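PDB 2FWT: DHC, diheme cytochrome c from Rhodobacter sphaeroides, which probably carries electrons on two covalently bound c-type hemes, exchanging them with its partner SHP, the sphaeroides heme protein. Local coordinates for residues 8-13 / 17-22; 32-37 / 53-58. All coordinates share one frame; numbering follows the deposited sequence.

Contact 1. Residues 8-13 / 17-22; sequences LTRTEC and HMAYPA. With HEC (heme c), chain C.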
ATOM      1  N   LEU A   8     -11.122 -10.110  -2.088  1.00 24.06           N
ATOM      2  CA  LEU A   8     -10.252 -10.725  -1.084  1.00 23.47           C
ATOM      3  C   LEU A   8      -9.187  -9.746  -0.612  1.00 22.77           C
ATOM      4  O   LEU A   8      -8.883  -9.666   0.562  1.00 21.51           O
ATOM      5  CB  LEU A   8      -9.501 -11.913  -1.678  1.00 24.08           C
ATOM      6  CG  LEU A   8      -9.173 -13.171  -0.879  1.00 26.26           C
ATOM      7  CD1 LEU A   8      -7.981 -13.860  -1.473  1.00 26.41           C
ATOM      8  CD2 LEU A   8      -9.129 -13.091   0.608  1.00 28.06           C
ATOM      9  N   THR A   9      -8.561  -9.065  -1.565  1.00 21.76           N
ATOM     10  CA  THR A   9      -7.519  -8.098  -1.221  1.00 22.03           C
ATOM     11  C   THR A   9      -8.138  -6.941  -0.438  1.00 21.93           C
ATOM     12  O   THR A   9      -7.592  -6.549   0.585  1.00 21.38           O
ATOM     13  CB  THR A   9      -6.794  -7.588  -2.468  1.00 21.04           C
ATOM     14  OG1 THR A   9      -6.225  -8.712  -3.166  1.00 20.13           O
ATOM     15  CG2 THR A   9      -5.718  -6.593  -2.079  1.00 20.70           C
ATOM     16  N   ARG A  10      -9.272  -6.414  -0.901  1.00 24.18           N
ATOM     17  CA  ARG A  10      -9.897  -5.273  -0.231  1.00 25.19           C
ATOM     18  C   ARG A  10     -10.254  -5.645   1.215  1.00 26.20           C
ATOM     19  O   ARG A  10     -10.034  -4.854   2.119  1.00 27.84           O
ATOM     20  CB  ARG A  10     -11.111  -4.746  -1.017  1.00 26.75           C
ATOM     21  CG  ARG A  10     -11.942  -3.602  -0.346  1.00 27.77           C
ATOM     22  CD  ARG A  10     -11.325  -2.235  -0.561  1.00 32.79           C
ATOM     23  NE  ARG A  10     -11.988  -1.047   0.031  1.00 32.51           N
ATOM     24  CZ  ARG A  10     -12.318  -0.863   1.321  1.00 34.24           C
ATOM     25  NH1 ARG A  10     -12.169  -1.818   2.244  1.00 32.08           N
ATOM     26  NH2 ARG A  10     -12.874   0.299   1.679  1.00 35.46           N
ATOM     27  N   THR A  11     -10.748  -6.863   1.426  1.00 25.86           N
ATOM     28  CA  THR A  11     -11.098  -7.368   2.741  1.00 24.52           C
ATOM     29  C   THR A  11      -9.894  -7.598   3.624  1.00 23.17           C
ATOM     30  O   THR A  11      -9.834  -7.098   4.742  1.00 23.59           O
ATOM     31  CB  THR A  11     -11.879  -8.710   2.594  1.00 25.75           C
ATOM     32  OG1 THR A  11     -13.151  -8.409   2.011  1.00 29.32           O
ATOM     33  CG2 THR A  11     -12.091  -9.388   3.929  1.00 28.18           C
ATOM     34  N   GLU A  12      -8.897  -8.324   3.143  1.00 20.71           N
ATOM     35  CA  GLU A  12      -7.805  -8.666   4.025  1.00 20.88           C
ATOM     36  C   GLU A  12      -6.838  -7.507   4.251  1.00 20.01           C
ATOM     37  O   GLU A  12      -6.176  -7.455   5.292  1.00 21.16           O
ATOM     38  CB  GLU A  12      -7.013  -9.860   3.492  1.00 21.62           C
ATOM     39  CG  GLU A  12      -7.838 -11.147   3.385  1.00 24.33           C
ATOM     40  CD  GLU A  12      -8.101 -11.867   4.690  1.00 26.42           C
ATOM     41  OE1 GLU A  12      -7.612 -11.485   5.792  1.00 24.44           O
ATOM     42  OE2 GLU A  12      -8.835 -12.889   4.587  1.00 29.01           O
ATOM     43  N   CYS A  13      -6.724  -6.614   3.281  1.00 19.13           N
ATOM     44  CA  CYS A  13      -5.678  -5.576   3.332  1.00 19.38           C
ATOM     45  C   CYS A  13      -6.249  -4.206   3.754  1.00 19.77           C
ATOM     46  O   CYS A  13      -5.517  -3.204   3.750  1.00 19.10           O
ATOM     47  CB  CYS A  13      -4.950  -5.517   1.996  1.00 17.76           C
ATOM     48  SG  CYS A  13      -4.126  -7.103   1.643  1.00 18.57           S
ATOM     49  N   HIS A  17      -5.422  -0.519   7.846  1.00 21.07           N
ATOM     50  CA  HIS A  17      -5.141   0.677   7.084  1.00 20.71           C
ATOM     51  C   HIS A  17      -5.951   0.558   5.808  1.00 20.82           C
ATOM     52  O   HIS A  17      -6.659  -0.452   5.607  1.00 20.13           O
ATOM     53  CB  HIS A  17      -3.628   0.817   6.792  1.00 20.26           C
ATOM     54  CG  HIS A  17      -2.959  -0.412   6.218  1.00 19.07           C
ATOM     55  ND1 HIS A  17      -3.175  -0.867   4.926  1.00 17.24           N
ATOM     56  CD2 HIS A  17      -1.955  -1.182   6.720  1.00 17.23           C
ATOM     57  CE1 HIS A  17      -2.364  -1.897   4.690  1.00 16.51           C
ATOM     58  NE2 HIS A  17      -1.611  -2.115   5.765  1.00 16.80           N
ATOM     59  N   MET A  18      -5.900   1.572   4.961  1.00 21.28           N
ATOM     60  CA  MET A  18      -6.587   1.504   3.685  1.00 22.01           C
ATOM     61  C   MET A  18      -6.005   0.389   2.808  1.00 20.88           C
ATOM     62  O   MET A  18      -4.845   0.030   2.921  1.00 19.10           O
ATOM     63  CB  MET A  18      -6.534   2.830   2.936  1.00 22.39           C
ATOM     64  CG  MET A  18      -5.220   3.171   2.270  1.00 24.29           C
ATOM     65  SD  MET A  18      -5.412   4.631   1.245  1.00 28.03           S
ATOM     66  CE  MET A  18      -6.139   3.995  -0.234  1.00 30.95           C
ATOM     67  N   ALA A  19      -6.821  -0.107   1.887  1.00 20.97           N
ATOM     68  CA  ALA A  19      -6.321  -1.091   0.934  1.00 20.67           C
ATOM     69  C   ALA A  19      -5.555  -0.337  -0.123  1.00 19.32           C
ATOM     70  O   ALA A  19      -6.132   0.358  -0.975  1.00 19.87           O
ATOM     71  CB  ALA A  19      -7.455  -1.877   0.320  1.00 21.38           C
ATOM     72  N   TYR A  20      -4.245  -0.436  -0.070  1.00 19.15           N
ATOM     73  CA  TYR A  20      -3.391   0.282  -1.023  1.00 18.61           C
ATOM     74  C   TYR A  20      -3.525  -0.290  -2.427  1.00 18.52           C
ATOM     75  O   TYR A  20      -3.433  -1.504  -2.613  1.00 17.78           O
ATOM     76  CB  TYR A  20      -1.931   0.211  -0.605  1.00 17.87           C
ATOM     77  CG  TYR A  20      -1.640   0.860   0.736  1.00 16.89           C
ATOM     78  CD1 TYR A  20      -1.226   0.104   1.832  1.00 16.61           C
ATOM     79  CD2 TYR A  20      -1.820   2.197   0.919  1.00 17.01           C
ATOM     80  CE1 TYR A  20      -0.962   0.704   3.060  1.00 17.04           C
ATOM     81  CE2 TYR A  20      -1.567   2.813   2.156  1.00 17.22           C
ATOM     82  CZ  TYR A  20      -1.143   2.071   3.210  1.00 17.70           C
ATOM     83  OH  TYR A  20      -0.903   2.675   4.419  1.00 17.75           O
ATOM     84  N   PRO A  21      -3.780   0.581  -3.413  1.00 18.70           N
ATOM     85  CA  PRO A  21      -3.896   0.074  -4.780  1.00 18.34           C
ATOM     86  C   PRO A  21      -2.643  -0.613  -5.297  1.00 17.72           C
ATOM     87  O   PRO A  21      -1.513  -0.155  -5.072  1.00 16.96           O
ATOM     88  CB  PRO A  21      -4.189   1.325  -5.613  1.00 19.24           C
ATOM     89  CG  PRO A  21      -4.613   2.339  -4.695  1.00 20.08           C
ATOM     90  CD  PRO A  21      -4.149   1.999  -3.305  1.00 18.99           C
ATOM     91  N   ALA A  22      -2.861  -1.673  -6.061  1.00 16.53           N
ATOM     92  CA  ALA A  22      -1.771  -2.434  -6.661  1.00 16.86           C
ATOM     93  C   ALA A  22      -0.813  -1.599  -7.501  1.00 16.42           C
ATOM     94  O   ALA A  22       0.394  -1.816  -7.461  1.00 16.00           O
ATOM     95  CB  ALA A  22      -2.340  -3.590  -7.477  1.00 16.07           C
TER
HETATM   96 FE   HEC C 805      -0.117  -3.390   5.969  1.00 17.17          FE
HETATM   97  CHA HEC C 805       2.009  -0.766   6.136  1.00 15.73           C
HETATM   98  CHB HEC C 805       0.287  -3.509   2.560  1.00 15.69           C
HETATM   99  CHC HEC C 805      -2.341  -5.942   5.778  1.00 17.23           C
HETATM  100  CHD HEC C 805      -0.417  -3.399   9.364  1.00 17.36           C
HETATM  101  NA  HEC C 805       0.912  -2.332   4.602  1.00 15.71           N
HETATM  102  C1A HEC C 805       1.754  -1.272   4.888  1.00 15.05           C
HETATM  103  C2A HEC C 805       2.340  -0.766   3.682  1.00 14.63           C
HETATM  104  C3A HEC C 805       1.852  -1.522   2.677  1.00 14.75           C
HETATM  105  C4A HEC C 805       0.947  -2.510   3.241  1.00 15.17           C
HETATM  106  CMA HEC C 805       2.156  -1.385   1.197  1.00 15.38           C
HETATM  107  CAA HEC C 805       3.314   0.416   3.604  1.00 16.09           C
HETATM  108  CBA HEC C 805       2.604   1.768   3.642  1.00 15.48           C
HETATM  109  CGA HEC C 805       3.588   2.866   3.291  1.00 15.91           C
HETATM  110  O1A HEC C 805       3.816   3.088   2.084  1.00 17.29           O
HETATM  111  O2A HEC C 805       4.138   3.525   4.213  1.00 17.19           O
HETATM  112  NB  HEC C 805      -0.886  -4.511   4.458  1.00 16.16           N
HETATM  113  C1B HEC C 805      -0.531  -4.456   3.129  1.00 14.66           C
HETATM  114  C2B HEC C 805      -1.185  -5.536   2.426  1.00 14.43           C
HETATM  115  C3B HEC C 805      -1.905  -6.222   3.338  1.00 14.93           C
HETATM  116  C4B HEC C 805      -1.776  -5.542   4.612  1.00 14.59           C
HETATM  117  CMB HEC C 805      -0.941  -5.813   0.927  1.00 15.04           C
HETATM  118  CAB HEC C 805      -2.761  -7.494   3.148  1.00 17.49           C
HETATM  119  CBB HEC C 805      -2.035  -8.626   2.850  1.00 18.89           C
HETATM  120  NC  HEC C 805      -1.182  -4.446   7.323  1.00 18.97           N
HETATM  121  C1C HEC C 805      -2.064  -5.464   7.029  1.00 19.17           C
HETATM  122  C2C HEC C 805      -2.688  -5.912   8.247  1.00 20.57           C
HETATM  123  C3C HEC C 805      -2.151  -5.224   9.257  1.00 21.17           C
HETATM  124  C4C HEC C 805      -1.204  -4.284   8.681  1.00 18.98           C
HETATM  125  CMC HEC C 805      -3.742  -7.028   8.319  1.00 20.31           C
HETATM  126  CAC HEC C 805      -2.460  -5.378  10.772  1.00 20.45           C
HETATM  127  CBC HEC C 805      -2.356  -6.612  11.355  1.00 22.42           C
HETATM  128  ND  HEC C 805       0.664  -2.307   7.451  1.00 16.80           N
HETATM  129  C1D HEC C 805       0.435  -2.497   8.814  1.00 17.34           C
HETATM  130  C2D HEC C 805       1.227  -1.560   9.581  1.00 17.05           C
HETATM  131  C3D HEC C 805       1.989  -0.732   8.596  1.00 17.68           C
HETATM  132  C4D HEC C 805       1.575  -1.260   7.300  1.00 16.96           C
HETATM  133  CMD HEC C 805       1.327  -1.450  11.074  1.00 17.78           C
HETATM  134  CAD HEC C 805       2.961   0.389   8.944  1.00 17.96           C
HETATM  135  CBD HEC C 805       2.181   1.708   9.019  1.00 18.88           C
HETATM  136  CGD HEC C 805       3.061   2.859   9.442  1.00 20.29           C
HETATM  137  O1D HEC C 805       4.305   2.709   9.365  1.00 18.95           O
HETATM  138  O2D HEC C 805       2.493   3.925   9.842  1.00 19.58           O
HETATM  139  O   HOH W   1      -3.140  -2.580   1.474  1.00 23.65           O
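C13 and H17 both bond the same heme: C13 SG is linked covalently to HEC CAB. H17 NE2 binds HEC FE, the heme iron, at 2.0 Å. They are the first cysteine and the histidine of a CXXCH motif, the heme c attachment signature, whose second cysteine is C16; H40 supplies the other axial nitrogen. A bond from H17 ND1 to M18 O, 2.8 Å long, nearly straight at 170° and in the ring plane, helps hold the imidazole's rotation. Y20 CE1 lies over one face of that imidazole, offset toward its rim, while Y20 CD1 packs 3.6 Å from HEC C3A. With CG beside its backbone N (chi1 -62°), the Y20 ring reaches the heme, and its OH is hydrogen-bonded to S111 O. One water bridges the segments, accepting from Y20 N at 2.9 Å and donating weakly to C13 O. That carbonyl oxygen, C13 O, also sits 3.6 Å from A19 CA. Farther out, the CB of A19 meets R10 CD at 4.0 Å, a light contact from the exposed side of the helix. Helix 7-12 thus ends at the heme, the loop after it folds back beside its last turn, and helix 49-61 packs against L8 and T9.

Contact 2. Residues 32-37 / 53-58; sequences ALMADL and GQIESY. With HEC (heme c), chain C.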
ATOM      1  N   ALA A  32       7.601  -9.315  -2.084  1.00 17.53           N
ATOM      2  CA  ALA A  32       8.383  -9.229  -0.868  1.00 17.38           C
ATOM      3  C   ALA A  32       7.503  -9.051   0.358  1.00 17.55           C
ATOM      4  O   ALA A  32       7.729  -9.682   1.410  1.00 17.49           O
ATOM      5  CB  ALA A  32       9.371  -8.098  -0.982  1.00 18.15           C
ATOM      6  N   LEU A  33       6.545  -8.142   0.259  1.00 17.44           N
ATOM      7  CA  LEU A  33       5.626  -7.898   1.354  1.00 17.94           C
ATOM      8  C   LEU A  33       4.784  -9.152   1.652  1.00 17.68           C
ATOM      9  O   LEU A  33       4.627  -9.567   2.819  1.00 17.09           O
ATOM     10  CB  LEU A  33       4.703  -6.721   1.046  1.00 18.95           C
ATOM     11  CG  LEU A  33       5.179  -5.296   1.279  1.00 22.64           C
ATOM     12  CD1 LEU A  33       4.167  -4.315   0.715  1.00 24.12           C
ATOM     13  CD2 LEU A  33       5.394  -5.020   2.773  1.00 25.27           C
ATOM     14  N   MET A  34       4.259  -9.776   0.608  1.00 17.72           N
ATOM     15  CA  MET A  34       3.382 -10.937   0.821  1.00 18.54           C
ATOM     16  C   MET A  34       4.142 -12.175   1.378  1.00 19.17           C
ATOM     17  O   MET A  34       3.542 -13.108   1.945  1.00 19.73           O
ATOM     18  CB  MET A  34       2.631 -11.271  -0.463  1.00 18.92           C
ATOM     19  CG  MET A  34       1.695 -10.159  -0.922  1.00 19.26           C
ATOM     20  SD  MET A  34       0.408  -9.714   0.264  1.00 18.04           S
ATOM     21  CE  MET A  34      -0.587 -11.202   0.308  1.00 19.10           C
ATOM     22  N   ALA A  35       5.458 -12.156   1.222  1.00 19.86           N
ATOM     23  CA  ALA A  35       6.304 -13.220   1.702  1.00 20.56           C
ATOM     24  C   ALA A  35       6.630 -13.143   3.187  1.00 21.81           C
ATOM     25  O   ALA A  35       7.185 -14.106   3.744  1.00 22.17           O
ATOM     26  CB  ALA A  35       7.574 -13.246   0.917  1.00 20.87           C
ATOM     27  N   ASP A  36       6.348 -12.026   3.848  1.00 22.39           N
ATOM     28  CA  ASP A  36       6.755 -11.910   5.256  1.00 22.14           C
ATOM     29  C   ASP A  36       5.670 -11.206   6.026  1.00 21.41           C
ATOM     30  O   ASP A  36       5.955 -10.348   6.871  1.00 22.13           O
ATOM     31  CB  ASP A  36       8.108 -11.158   5.343  1.00 24.05           C
ATOM     32  CG  ASP A  36       8.835 -11.345   6.677  1.00 25.41           C
ATOM     33  OD1 ASP A  36       8.549 -12.304   7.443  1.00 28.90           O
ATOM     34  OD2 ASP A  36       9.730 -10.499   6.945  1.00 29.85           O
ATOM     35  N   LEU A  37       4.428 -11.613   5.802  1.00 20.05           N
ATOM     36  CA  LEU A  37       3.319 -11.018   6.522  1.00 20.53           C
ATOM     37  C   LEU A  37       3.377 -11.213   8.054  1.00 20.91           C
ATOM     38  O   LEU A  37       2.826 -10.410   8.777  1.00 19.89           O
ATOM     39  CB  LEU A  37       1.988 -11.500   5.977  1.00 19.73           C
ATOM     40  CG  LEU A  37       1.685 -11.003   4.563  1.00 18.39           C
ATOM     41  CD1 LEU A  37       0.412 -11.664   4.046  1.00 19.10           C
ATOM     42  CD2 LEU A  37       1.577  -9.451   4.571  1.00 16.97           C
ATOM     43  N   GLY A  53      -1.484 -16.365  -1.690  1.00 18.74           N
ATOM     44  CA  GLY A  53      -1.205 -16.507  -3.114  1.00 17.87           C
ATOM     45  C   GLY A  53      -2.198 -15.804  -4.011  1.00 17.92           C
ATOM     46  O   GLY A  53      -1.833 -15.211  -5.042  1.00 16.66           O
ATOM     47  N   GLN A  54      -3.468 -15.869  -3.658  1.00 18.40           N
ATOM     48  CA  GLN A  54      -4.489 -15.160  -4.432  1.00 18.56           C
ATOM     49  C   GLN A  54      -4.324 -13.639  -4.401  1.00 17.96           C
ATOM     50  O   GLN A  54      -4.505 -12.978  -5.438  1.00 17.45           O
ATOM     51  CB  GLN A  54      -5.925 -15.488  -3.980  1.00 20.98           C
ATOM     52  CG  GLN A  54      -6.436 -16.860  -4.434  1.00 27.09           C
ATOM     53  CD  GLN A  54      -7.008 -16.993  -5.878  1.00 30.70           C
ATOM     54  OE1 GLN A  54      -7.504 -18.076  -6.204  1.00 36.24           O
ATOM     55  NE2 GLN A  54      -6.963 -15.936  -6.720  1.00 29.74           N
ATOM     56  N   ILE A  55      -4.036 -13.093  -3.220  1.00 16.41           N
ATOM     57  CA  ILE A  55      -3.874 -11.643  -3.081  1.00 16.66           C
ATOM     58  C   ILE A  55      -2.611 -11.258  -3.839  1.00 16.21           C
ATOM     59  O   ILE A  55      -2.604 -10.302  -4.616  1.00 16.77           O
ATOM     60  CB  ILE A  55      -3.812 -11.236  -1.614  1.00 15.70           C
ATOM     61  CG1 ILE A  55      -5.195 -11.473  -0.975  1.00 16.16           C
ATOM     62  CG2 ILE A  55      -3.291  -9.830  -1.400  1.00 16.45           C
ATOM     63  CD1 ILE A  55      -5.142 -11.435   0.526  1.00 17.33           C
ATOM     64  N   GLU A  56      -1.555 -12.021  -3.621  1.00 16.55           N
ATOM     65  CA  GLU A  56      -0.296 -11.731  -4.287  1.00 17.32           C
ATOM     66  C   GLU A  56      -0.441 -11.740  -5.805  1.00 17.28           C
ATOM     67  O   GLU A  56       0.080 -10.889  -6.519  1.00 16.87           O
ATOM     68  CB  GLU A  56       0.794 -12.694  -3.834  1.00 17.28           C
ATOM     69  CG  GLU A  56       2.142 -12.327  -4.414  1.00 18.84           C
ATOM     70  CD  GLU A  56       3.276 -13.234  -3.989  1.00 19.32           C
ATOM     71  OE1 GLU A  56       3.105 -13.989  -3.006  1.00 21.96           O
ATOM     72  OE2 GLU A  56       4.333 -13.179  -4.659  1.00 19.89           O
ATOM     73  N   SER A  57      -1.142 -12.720  -6.326  1.00 17.56           N
ATOM     74  CA  SER A  57      -1.335 -12.791  -7.772  1.00 17.40           C
ATOM     75  C   SER A  57      -2.034 -11.528  -8.313  1.00 17.55           C
ATOM     76  O   SER A  57      -1.636 -10.983  -9.345  1.00 17.44           O
ATOM     77  CB  SER A  57      -2.101 -14.072  -8.153  1.00 17.82           C
ATOM     78  OG  SER A  57      -2.503 -14.000  -9.533  1.00 19.58           O
ATOM     79  N   TYR A  58      -3.053 -11.043  -7.601  1.00 17.29           N
ATOM     80  CA  TYR A  58      -3.765  -9.845  -7.997  1.00 17.36           C
ATOM     81  C   TYR A  58      -2.833  -8.630  -7.952  1.00 16.47           C
ATOM     82  O   TYR A  58      -2.797  -7.835  -8.902  1.00 17.15           O
ATOM     83  CB  TYR A  58      -5.011  -9.623  -7.104  1.00 19.54           C
ATOM     84  CG  TYR A  58      -5.568  -8.224  -7.204  1.00 19.05           C
ATOM     85  CD1 TYR A  58      -6.407  -7.872  -8.237  1.00 20.48           C
ATOM     86  CD2 TYR A  58      -5.244  -7.241  -6.263  1.00 21.00           C
ATOM     87  CE1 TYR A  58      -6.871  -6.576  -8.369  1.00 22.52           C
ATOM     88  CE2 TYR A  58      -5.738  -5.941  -6.380  1.00 21.12           C
ATOM     89  CZ  TYR A  58      -6.553  -5.628  -7.423  1.00 21.47           C
ATOM     90  OH  TYR A  58      -7.050  -4.362  -7.562  1.00 22.43           O
TER
HETATM   91 FE   HEC C 805      -0.117  -3.390   5.969  1.00 17.17          FE
HETATM   92  CHA HEC C 805       2.009  -0.766   6.136  1.00 15.73           C
HETATM   93  CHB HEC C 805       0.287  -3.509   2.560  1.00 15.69           C
HETATM   94  CHC HEC C 805      -2.341  -5.942   5.778  1.00 17.23           C
HETATM   95  CHD HEC C 805      -0.417  -3.399   9.364  1.00 17.36           C
HETATM   96  NA  HEC C 805       0.912  -2.332   4.602  1.00 15.71           N
HETATM   97  C1A HEC C 805       1.754  -1.272   4.888  1.00 15.05           C
HETATM   98  C2A HEC C 805       2.340  -0.766   3.682  1.00 14.63           C
HETATM   99  C3A HEC C 805       1.852  -1.522   2.677  1.00 14.75           C
HETATM  100  C4A HEC C 805       0.947  -2.510   3.241  1.00 15.17           C
HETATM  101  CMA HEC C 805       2.156  -1.385   1.197  1.00 15.38           C
HETATM  102  CAA HEC C 805       3.314   0.416   3.604  1.00 16.09           C
HETATM  103  CBA HEC C 805       2.604   1.768   3.642  1.00 15.48           C
HETATM  104  CGA HEC C 805       3.588   2.866   3.291  1.00 15.91           C
HETATM  105  O1A HEC C 805       3.816   3.088   2.084  1.00 17.29           O
HETATM  106  O2A HEC C 805       4.138   3.525   4.213  1.00 17.19           O
HETATM  107  NB  HEC C 805      -0.886  -4.511   4.458  1.00 16.16           N
HETATM  108  C1B HEC C 805      -0.531  -4.456   3.129  1.00 14.66           C
HETATM  109  C2B HEC C 805      -1.185  -5.536   2.426  1.00 14.43           C
HETATM  110  C3B HEC C 805      -1.905  -6.222   3.338  1.00 14.93           C
HETATM  111  C4B HEC C 805      -1.776  -5.542   4.612  1.00 14.59           C
HETATM  112  CMB HEC C 805      -0.941  -5.813   0.927  1.00 15.04           C
HETATM  113  CAB HEC C 805      -2.761  -7.494   3.148  1.00 17.49           C
HETATM  114  CBB HEC C 805      -2.035  -8.626   2.850  1.00 18.89           C
HETATM  115  NC  HEC C 805      -1.182  -4.446   7.323  1.00 18.97           N
HETATM  116  C1C HEC C 805      -2.064  -5.464   7.029  1.00 19.17           C
HETATM  117  C2C HEC C 805      -2.688  -5.912   8.247  1.00 20.57           C
HETATM  118  C3C HEC C 805      -2.151  -5.224   9.257  1.00 21.17           C
HETATM  119  C4C HEC C 805      -1.204  -4.284   8.681  1.00 18.98           C
HETATM  120  CMC HEC C 805      -3.742  -7.028   8.319  1.00 20.31           C
HETATM  121  CAC HEC C 805      -2.460  -5.378  10.772  1.00 20.45           C
HETATM  122  CBC HEC C 805      -2.356  -6.612  11.355  1.00 22.42           C
HETATM  123  ND  HEC C 805       0.664  -2.307   7.451  1.00 16.80           N
HETATM  124  C1D HEC C 805       0.435  -2.497   8.814  1.00 17.34           C
HETATM  125  C2D HEC C 805       1.227  -1.560   9.581  1.00 17.05           C
HETATM  126  C3D HEC C 805       1.989  -0.732   8.596  1.00 17.68           C
HETATM  127  C4D HEC C 805       1.575  -1.260   7.300  1.00 16.96           C
HETATM  128  CMD HEC C 805       1.327  -1.450  11.074  1.00 17.78           C
HETATM  129  CAD HEC C 805       2.961   0.389   8.944  1.00 17.96           C
HETATM  130  CBD HEC C 805       2.181   1.708   9.019  1.00 18.88           C
HETATM  131  CGD HEC C 805       3.061   2.859   9.442  1.00 20.29           C
HETATM  132  O1D HEC C 805       4.305   2.709   9.365  1.00 18.95           O
HETATM  133  O2D HEC C 805       2.493   3.925   9.842  1.00 19.58           O
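The carboxylate of E56 is gripped at both oxygens: OE1 forms a salt bridge with R52 on its own helix, and OE2 is hydrogen-bonded to the hydroxyl of T31 on helix 27-34. Because T31 belongs to the facing helix, this polar link ties the two helices together beside the apolar contact. The extended E56 chain, with CG anti to the backbone N (chi1 -175°), runs alongside M34 in the opposite direction; E56 OE1 lies 3.8 Å from M34 CB, and E56 CB is 4.0 Å from M34 CG. M34 then turns inward, bent at chi2 and chi3 (-60° and -66°), which carries its methyl group to I55. The two side chains cross at about a right angle, and M34 CE meets the I55 CG2 branch at 3.5 Å, tighter than usual for two carbons. The sulfur faces the cofactor: M34 SD is 3.7 Å from HEC CBB, the methyl end of the thioether arm held by C13. Both methyls of L37, CD1 and CD2, lie 4.1 Å from HEC CBB. L33 CD1 packs 3.6 Å from HEC CMA, and the L33 side chain also touches F41. L33 and M34 of helix 27-34, with L37 just after it, thus line the apolar rim of a heme c pocket in this helical diheme cytochrome c, while I55 and E56 of helix 49-61 back M34 as a second shell.

Contact 1 closes before contact 2 opens along the chain, and their centres lie about 12 Å apart around one heme c. Contact 1 holds that heme by bonds; contact 2 only packs beside it. They meet directly where helix 7-12 lies against helix 49-61: T9 OG1 is 3.6 Å from I55 CG2, and L8 CD1 is 3.7 Å from I55 CG1. I55 therefore joins the two contacts, touching M34 as well as L8 and T9. In this chain, whose modelled part has no strands, helix 49-61 packs against both helix 7-12 and helix 27-34 beside the first heme, while M18 of contact 1 approaches C113, an attachment cysteine of the second.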